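Local coordinates for protein flavoenzyme PA4991 (Pseudomonas aeruginosa PAO1, PDB 5EZ7) that binds one FAD per subunit and probably works as an FAD-dependent oxidoreductase of the DAO family, with a physiological substrate that is still unknown, at residues R226-M231 against D279-D284; I255-H260 against W269-D274. All blocks are in the same frame, centred on the assembly; numbering follows the deposited sequence.

Both contacts involve the same large mixed sheet, whose strands 224-236 and 267-272 are neighbours. Interaction 2 is the buried one: two antiparallel strands of a hairpin, joined by main-chain hydrogen bonds, with Val257, Thr259, Trp269 and Leu271 on one face and Thr256, Thr258 and the FAD-touching Tyr270 on the other. Interaction 1 is smaller and partly exposed, a short helix resting on a strand, held by one histidine-to-carbonyl hydrogen bond and by valine packing on proline. Along the chain, interaction 2 is nested within the loop that interaction 1 closes. Met231 joins them: its CE lies 3.4 Å from Gly272 CA, and its CB 3.5 Å from Tyr270 CE1.

Interaction 1. Residues R226-M231 against D279-D284; sequences RRPLHM and DGVARD. With FAD (flavin-adenine dinucleotide), chain B.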
loop_
_atom_site.group_PDB
_atom_site.type_symbol
_atom_site.label_atom_id
_atom_site.label_comp_id
_atom_site.label_asym_id
_atom_site.label_seq_id
_atom_site.Cartn_x
_atom_site.Cartn_y
_atom_site.Cartn_z
ATOM N N ARG A 226 11.410 7.866 7.861
ATOM C CA ARG A 226 9.997 7.889 8.232
ATOM C C ARG A 226 9.480 9.291 7.922
ATOM O O ARG A 226 9.999 10.246 8.438
ATOM C CB ARG A 226 9.855 7.578 9.722
ATOM C CG ARG A 226 10.014 6.104 10.102
ATOM C CD ARG A 226 9.729 5.869 11.582
ATOM N NE ARG A 226 10.692 4.935 12.133
ATOM C CZ ARG A 226 10.449 3.705 12.573
ATOM N NH1 ARG A 226 9.228 3.216 12.602
ATOM N NH2 ARG A 226 11.461 2.951 13.006
ATOM N N ARG A 227 8.515 9.421 7.028
ATOM C CA ARG A 227 8.003 10.738 6.685
ATOM C C ARG A 227 6.558 10.765 7.082
ATOM O O ARG A 227 5.721 10.152 6.418
ATOM C CB ARG A 227 8.160 11.027 5.220
ATOM C CG ARG A 227 9.613 11.284 4.869
ATOM C CD ARG A 227 9.840 11.089 3.380
ATOM N NE ARG A 227 9.116 12.099 2.616
ATOM C CZ ARG A 227 8.287 11.890 1.589
ATOM N NH1 ARG A 227 7.696 12.939 1.008
ATOM N NH2 ARG A 227 8.040 10.686 1.121
ATOM N N PRO A 228 6.261 11.453 8.192
ATOM C CA PRO A 228 4.893 11.375 8.696
ATOM C C PRO A 228 3.855 12.100 7.791
ATOM O O PRO A 228 4.201 12.959 6.984
ATOM C CB PRO A 228 5.019 12.006 10.081
ATOM C CG PRO A 228 6.090 13.044 9.893
ATOM C CD PRO A 228 7.066 12.460 8.918
ATOM N N LEU A 229 2.614 11.661 7.896
ATOM C CA LEU A 229 1.449 12.336 7.307
ATOM C C LEU A 229 0.432 12.581 8.421
ATOM O O LEU A 229 0.369 11.805 9.374
ATOM C CB LEU A 229 0.824 11.451 6.221
ATOM C CG LEU A 229 1.566 11.443 4.879
ATOM C CD1 LEU A 229 1.022 10.341 4.022
ATOM C CD2 LEU A 229 1.442 12.753 4.114
ATOM N N HIS A 230 -0.357 13.653 8.308
ATOM C CA HIS A 230 -1.562 13.908 9.164
ATOM C C HIS A 230 -2.823 13.952 8.299
ATOM O O HIS A 230 -3.262 15.022 7.858
ATOM C CB HIS A 230 -1.426 15.232 9.905
ATOM C CG HIS A 230 -2.316 15.366 11.105
ATOM N ND1 HIS A 230 -2.270 16.466 11.928
ATOM C CD2 HIS A 230 -3.229 14.532 11.650
ATOM C CE1 HIS A 230 -3.111 16.306 12.933
ATOM N NE2 HIS A 230 -3.702 15.136 12.792
ATOM N N MET A 231 -3.387 12.777 8.058
ATOM C CA MET A 231 -4.549 12.623 7.200
ATOM C C MET A 231 -5.800 13.002 7.968
ATOM O O MET A 231 -5.846 12.822 9.175
ATOM C CB MET A 231 -4.687 11.164 6.758
ATOM C CG MET A 231 -3.495 10.563 6.014
ATOM S SD MET A 231 -3.079 11.365 4.463
ATOM C CE MET A 231 -4.459 10.760 3.483
ATOM N N ASP A 279 3.192 20.996 7.386
ATOM C CA ASP A 279 2.436 21.918 8.247
ATOM C C ASP A 279 1.223 21.227 8.855
ATOM O O ASP A 279 0.910 21.470 9.999
ATOM C CB ASP A 279 2.041 23.193 7.519
ATOM C CG ASP A 279 3.239 23.959 7.023
ATOM O OD1 ASP A 279 4.185 24.207 7.814
ATOM O OD2 ASP A 279 3.240 24.299 5.824
ATOM N N GLY A 280 0.595 20.325 8.119
ATOM C CA GLY A 280 -0.414 19.467 8.715
ATOM C C GLY A 280 0.113 18.635 9.865
ATOM O O GLY A 280 -0.526 18.532 10.922
ATOM N N VAL A 281 1.282 18.046 9.665
ATOM C CA VAL A 281 1.928 17.280 10.724
ATOM C C VAL A 281 2.136 18.143 11.965
ATOM O O VAL A 281 1.897 17.678 13.061
ATOM C CB VAL A 281 3.247 16.585 10.257
ATOM C CG1 VAL A 281 4.001 15.958 11.429
ATOM C CG2 VAL A 281 2.945 15.489 9.230
ATOM N N ALA A 282 2.521 19.401 11.804
ATOM C CA ALA A 282 2.796 20.247 12.973
ATOM C C ALA A 282 1.516 20.703 13.724
ATOM O O ALA A 282 1.574 20.995 14.909
ATOM C CB ALA A 282 3.636 21.453 12.566
ATOM N N ARG A 283 0.385 20.780 13.037
ATOM C CA ARG A 283 -0.882 21.129 13.670
ATOM C C ARG A 283 -1.430 19.943 14.477
ATOM O O ARG A 283 -1.371 18.774 14.053
ATOM C CB ARG A 283 -1.934 21.533 12.617
ATOM C CG ARG A 283 -1.669 22.849 11.884
ATOM C CD ARG A 283 -2.844 23.252 10.979
ATOM N NE ARG A 283 -2.878 22.447 9.753
ATOM C CZ ARG A 283 -2.337 22.776 8.572
ATOM N NH1 ARG A 283 -1.701 23.941 8.373
ATOM N NH2 ARG A 283 -2.458 21.930 7.548
ATOM N N ASP A 284 -2.006 20.255 15.627
ATOM C CA ASP A 284 -2.723 19.266 16.422
ATOM C C ASP A 284 -4.064 18.913 15.757
ATOM O O ASP A 284 -4.448 19.489 14.733
ATOM C CB ASP A 284 -2.903 19.748 17.883
ATOM C CG ASP A 284 -3.597 21.125 17.977
ATOM O OD1 ASP A 284 -4.861 21.181 17.926
ATOM O OD2 ASP A 284 -2.857 22.155 18.062
HETATM P PA FAD B . 3.109 -1.919 4.958
HETATM O O1A FAD B . 1.750 -1.800 4.351
HETATM O O2A FAD B . 3.532 -1.005 6.074
HETATM O O5B FAD B . 3.268 -3.430 5.412
HETATM C C5B FAD B . 4.328 -3.869 6.239
HETATM C C4B FAD B . 3.799 -5.076 6.984
HETATM O O4B FAD B . 4.877 -5.700 7.701
HETATM C C3B FAD B . 2.710 -4.684 7.988
HETATM O O3B FAD B . 1.508 -5.421 7.752
HETATM C C2B FAD B . 3.338 -5.013 9.329
HETATM O O2B FAD B . 2.421 -5.453 10.328
HETATM C C1B FAD B . 4.370 -6.083 8.962
HETATM N N9A FAD B . 5.492 -6.157 9.906
HETATM C C8A FAD B . 6.162 -5.120 10.437
HETATM N N7A FAD B . 7.121 -5.569 11.266
HETATM C C5A FAD B . 7.076 -6.906 11.263
HETATM C C6A FAD B . 7.821 -7.978 11.937
HETATM N N6A FAD B . 8.822 -7.650 12.767
HETATM N N1A FAD B . 7.485 -9.253 11.680
HETATM C C2A FAD B . 6.480 -9.555 10.837
HETATM N N3A FAD B . 5.750 -8.624 10.189
HETATM C C4A FAD B . 6.002 -7.304 10.367
HETATM N N1 FAD B . 0.646 4.809 -2.499
HETATM C C2 FAD B . -0.015 4.873 -3.674
HETATM O O2 FAD B . 0.475 4.302 -4.678
HETATM N N3 FAD B . -1.182 5.527 -3.807
HETATM C C4 FAD B . -1.763 6.160 -2.792
HETATM O O4 FAD B . -2.852 6.750 -2.936
HETATM C C4X FAD B . -1.105 6.135 -1.481
HETATM N N5 FAD B . -1.643 6.760 -0.417
HETATM C C5X FAD B . -1.037 6.719 0.783
HETATM C C6 FAD B . -1.635 7.364 1.858
HETATM C C7 FAD B . -1.048 7.343 3.107
HETATM C C7M FAD B . -1.722 8.030 4.256
HETATM C C8 FAD B . 0.223 6.602 3.305
HETATM C C8M FAD B . 0.910 6.531 4.653
HETATM C C9 FAD B . 0.822 5.971 2.230
HETATM C C9A FAD B . 0.247 5.994 0.961
HETATM N N10 FAD B . 0.833 5.346 -0.163
HETATM C C10 FAD B . 0.169 5.390 -1.394
HETATM C "C1'" FAD B . 2.073 4.595 -0.057
HETATM C "C2'" FAD B . 1.726 3.165 0.319
HETATM O "O2'" FAD B . 0.731 3.118 1.350
HETATM C "C3'" FAD B . 2.971 2.397 0.739
HETATM O "O3'" FAD B . 4.028 2.683 -0.199
HETATM C "C4'" FAD B . 2.703 0.894 0.758
HETATM O "O4'" FAD B . 1.400 0.595 1.260
HETATM C "C5'" FAD B . 3.714 0.162 1.620
HETATM O "O5'" FAD B . 3.515 -1.251 1.476
HETATM P P FAD B . 4.385 -2.247 2.372
HETATM O O1P FAD B . 3.785 -3.625 2.266
HETATM O O2P FAD B . 5.804 -2.017 1.992
HETATM O O3P FAD B . 4.235 -1.631 3.845
#
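His230 and Val281 carry this strand-to-helix contact, in which the short helix 278-282 packs against strand 224-236 of the large mixed sheet in a DAO-family flavoenzyme. The imidazole of His230 lies against the C-terminal turn of the helix with CG anti to the backbone N (chi1 -160°), and its ND1 donates a hydrogen bond of 2.9 Å to Gly280 O. That oxygen lies almost in the ring plane, but the donor sits above the carbonyl plane of Gly280. Farther along the same ring edge, CE1 comes within 3.2 Å of Arg283 O. NE2 is hydrogen-bonded to Thr312 OG1 on the adjacent strand 309-320, so bonds at both ring nitrogens fix the rotation of this buried imidazole. Val281 sets both methyls against Pro228, the side chains crossing at about a right angle. CG1 lies 3.9 Å from Pro228 CG, while CG2 rests 3.6 Å from Pro228 O. Leu229 points away from the helix, and its CD1 meets the flavin; with Met231 it lines the FAD pocket around the dimethylbenzene end of the cofactor. Leu229 CD1 and Met231 CG each stand 3.6 Å from the flavin methyl C7M.

Interaction 2. Residues I255-H260 against W269-D274; sequences ITVTTH and WYLGGD
The indole of Trp269 takes Val257 CG1 over one face, a CH-pi contact 4.2 Å from the centroid of the five-membered ring, and Thr259 OG1 at its edge. These residues belong to the antiparallel beta hairpin of strands 255-261 and 267-272, within the large mixed sheet. Thr259 OG1 is hydrogen-bonded to Leu242 O, and Trp269 NE1 to Lys240 O. Val257 CG2 meets Leu271 CD2 at 4.0 Å, the two side chains lying alongside each other; Leu271 and Trp269 also pack on helix 285-299.

On the other face of the sheet, Tyr270 directs its ring edge toward the face of His260 in an offset edge-to-face pair, planes at 77°, and Trp387 meets both rings. The Tyr270 side chain touches FAD and its OH is hydrogen-bonded to Lys48 O. Thr258 holds OG1 between its backbone N and carbonyl carbon (chi1 48°), where it is 2.8 Å from His260 NE2 in a hydrogen bond and also accepts one from Gln50 NE2, a residue of the FAD site.

Thr256-Gly272 and Thr258-Tyr270 are the hydrogen-bonded pairs; Val257-Leu271 and Thr259-Trp269 are the non-hydrogen-bonded ones. Gly273, which has no side chain, sets its CA 4.4 Å from Ile255 CA as the strand ends. The straightest of the four backbone bonds runs from Tyr270 N to Thr258 O, 2.8 Å long with an angle of 176° at the hydrogen.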
loop_
_atom_site.group_PDB
_atom_site.type_symbol
_atom_site.label_atom_id
_atom_site.label_comp_id
_atom_site.label_asym_id
_atom_site.label_seq_id
_atom_site.Cartn_x
_atom_site.Cartn_y
_atom_site.Cartn_z
ATOM N N ILE A 255 -4.935 19.463 -1.804
ATOM C CA ILE A 255 -5.571 18.342 -1.132
ATOM C C ILE A 255 -5.784 17.237 -2.142
ATOM O O ILE A 255 -5.923 17.514 -3.343
ATOM C CB ILE A 255 -6.939 18.706 -0.519
ATOM C CG1 ILE A 255 -7.973 19.069 -1.602
ATOM C CG2 ILE A 255 -6.788 19.878 0.449
ATOM C CD1 ILE A 255 -9.416 19.015 -1.118
ATOM N N THR A 256 -5.827 16.008 -1.634
ATOM C CA THR A 256 -6.137 14.795 -2.416
ATOM C C THR A 256 -7.374 14.149 -1.723
ATOM O O THR A 256 -7.304 13.781 -0.553
ATOM C CB THR A 256 -4.884 13.826 -2.519
ATOM O OG1 THR A 256 -3.891 14.396 -3.381
ATOM C CG2 THR A 256 -5.218 12.469 -3.113
ATOM N N VAL A 257 -8.498 14.064 -2.440
ATOM C CA VAL A 257 -9.704 13.451 -1.898
ATOM C C VAL A 257 -9.945 12.065 -2.483
ATOM O O VAL A 257 -9.961 11.893 -3.688
ATOM C CB VAL A 257 -10.978 14.278 -2.170
ATOM C CG1 VAL A 257 -12.190 13.686 -1.441
ATOM C CG2 VAL A 257 -10.793 15.713 -1.724
ATOM N N THR A 258 -10.189 11.104 -1.605
ATOM C CA THR A 258 -10.806 9.825 -1.985
ATOM C C THR A 258 -12.048 9.575 -1.131
ATOM O O THR A 258 -12.124 10.024 0.016
ATOM C CB THR A 258 -9.780 8.686 -1.860
ATOM O OG1 THR A 258 -9.102 8.757 -0.579
ATOM C CG2 THR A 258 -8.738 8.845 -2.967
ATOM N N THR A 259 -13.057 8.928 -1.709
ATOM C CA THR A 259 -14.312 8.609 -0.998
ATOM C C THR A 259 -14.392 7.112 -0.661
ATOM O O THR A 259 -14.199 6.273 -1.529
ATOM C CB THR A 259 -15.544 9.036 -1.814
ATOM O OG1 THR A 259 -15.427 10.426 -2.072
ATOM C CG2 THR A 259 -16.887 8.766 -1.030
ATOM N N HIS A 260 -14.735 6.812 0.592
ATOM C CA HIS A 260 -14.800 5.446 1.102
ATOM C C HIS A 260 -16.174 5.114 1.742
ATOM O O HIS A 260 -16.481 5.614 2.805
ATOM C CB HIS A 260 -13.643 5.239 2.068
ATOM C CG HIS A 260 -12.314 5.645 1.483
ATOM N ND1 HIS A 260 -11.479 4.761 0.819
ATOM C CD2 HIS A 260 -11.710 6.854 1.409
ATOM C CE1 HIS A 260 -10.418 5.406 0.374
ATOM N NE2 HIS A 260 -10.531 6.677 0.714
ATOM N N TRP A 269 -14.868 10.907 3.333
ATOM C CA TRP A 269 -13.886 11.580 2.499
ATOM C C TRP A 269 -12.576 11.566 3.254
ATOM O O TRP A 269 -12.491 12.097 4.354
ATOM C CB TRP A 269 -14.252 13.060 2.252
ATOM C CG TRP A 269 -15.219 13.334 1.160
ATOM C CD1 TRP A 269 -15.613 12.485 0.167
ATOM C CD2 TRP A 269 -15.878 14.583 0.906
ATOM N NE1 TRP A 269 -16.488 13.120 -0.677
ATOM C CE2 TRP A 269 -16.668 14.412 -0.244
ATOM C CE3 TRP A 269 -15.881 15.837 1.554
ATOM C CZ2 TRP A 269 -17.466 15.455 -0.772
ATOM C CZ3 TRP A 269 -16.675 16.872 1.031
ATOM C CH2 TRP A 269 -17.448 16.668 -0.120
ATOM N N TYR A 270 -11.562 11.018 2.622
ATOM C CA TYR A 270 -10.238 10.869 3.175
ATOM C C TYR A 270 -9.344 11.891 2.481
ATOM O O TYR A 270 -9.249 11.893 1.242
ATOM C CB TYR A 270 -9.792 9.436 2.888
ATOM C CG TYR A 270 -8.582 8.932 3.610
ATOM C CD1 TYR A 270 -8.237 9.379 4.867
ATOM C CD2 TYR A 270 -7.796 7.926 3.041
ATOM C CE1 TYR A 270 -7.107 8.877 5.526
ATOM C CE2 TYR A 270 -6.680 7.429 3.687
ATOM C CZ TYR A 270 -6.331 7.910 4.934
ATOM O OH TYR A 270 -5.215 7.411 5.590
ATOM N N LEU A 271 -8.710 12.759 3.270
ATOM C CA LEU A 271 -7.950 13.858 2.741
ATOM C C LEU A 271 -6.462 13.728 2.975
ATOM O O LEU A 271 -6.005 13.823 4.118
ATOM C CB LEU A 271 -8.406 15.185 3.362
ATOM C CG LEU A 271 -9.887 15.542 3.526
ATOM C CD1 LEU A 271 -9.985 16.946 4.115
ATOM C CD2 LEU A 271 -10.670 15.498 2.226
ATOM N N GLY A 272 -5.715 13.606 1.879
ATOM C CA GLY A 272 -4.244 13.722 1.866
ATOM C C GLY A 272 -3.799 14.928 1.082
ATOM O O GLY A 272 -4.524 15.946 1.021
ATOM N N GLY A 273 -2.632 14.814 0.450
ATOM C CA GLY A 273 -1.983 15.939 -0.189
ATOM C C GLY A 273 -1.168 16.831 0.757
ATOM O O GLY A 273 -0.677 16.376 1.797
ATOM N N ASP A 274 -1.033 18.093 0.388
ATOM C CA ASP A 274 -0.162 19.029 1.087
ATOM C C ASP A 274 -0.736 19.435 2.456
ATOM O O ASP A 274 0.007 19.830 3.359
ATOM C CB ASP A 274 0.066 20.295 0.223
ATOM C CG ASP A 274 1.083 21.289 0.856
ATOM O OD1 ASP A 274 2.309 21.063 0.744
ATOM O OD2 ASP A 274 0.642 22.302 1.468
#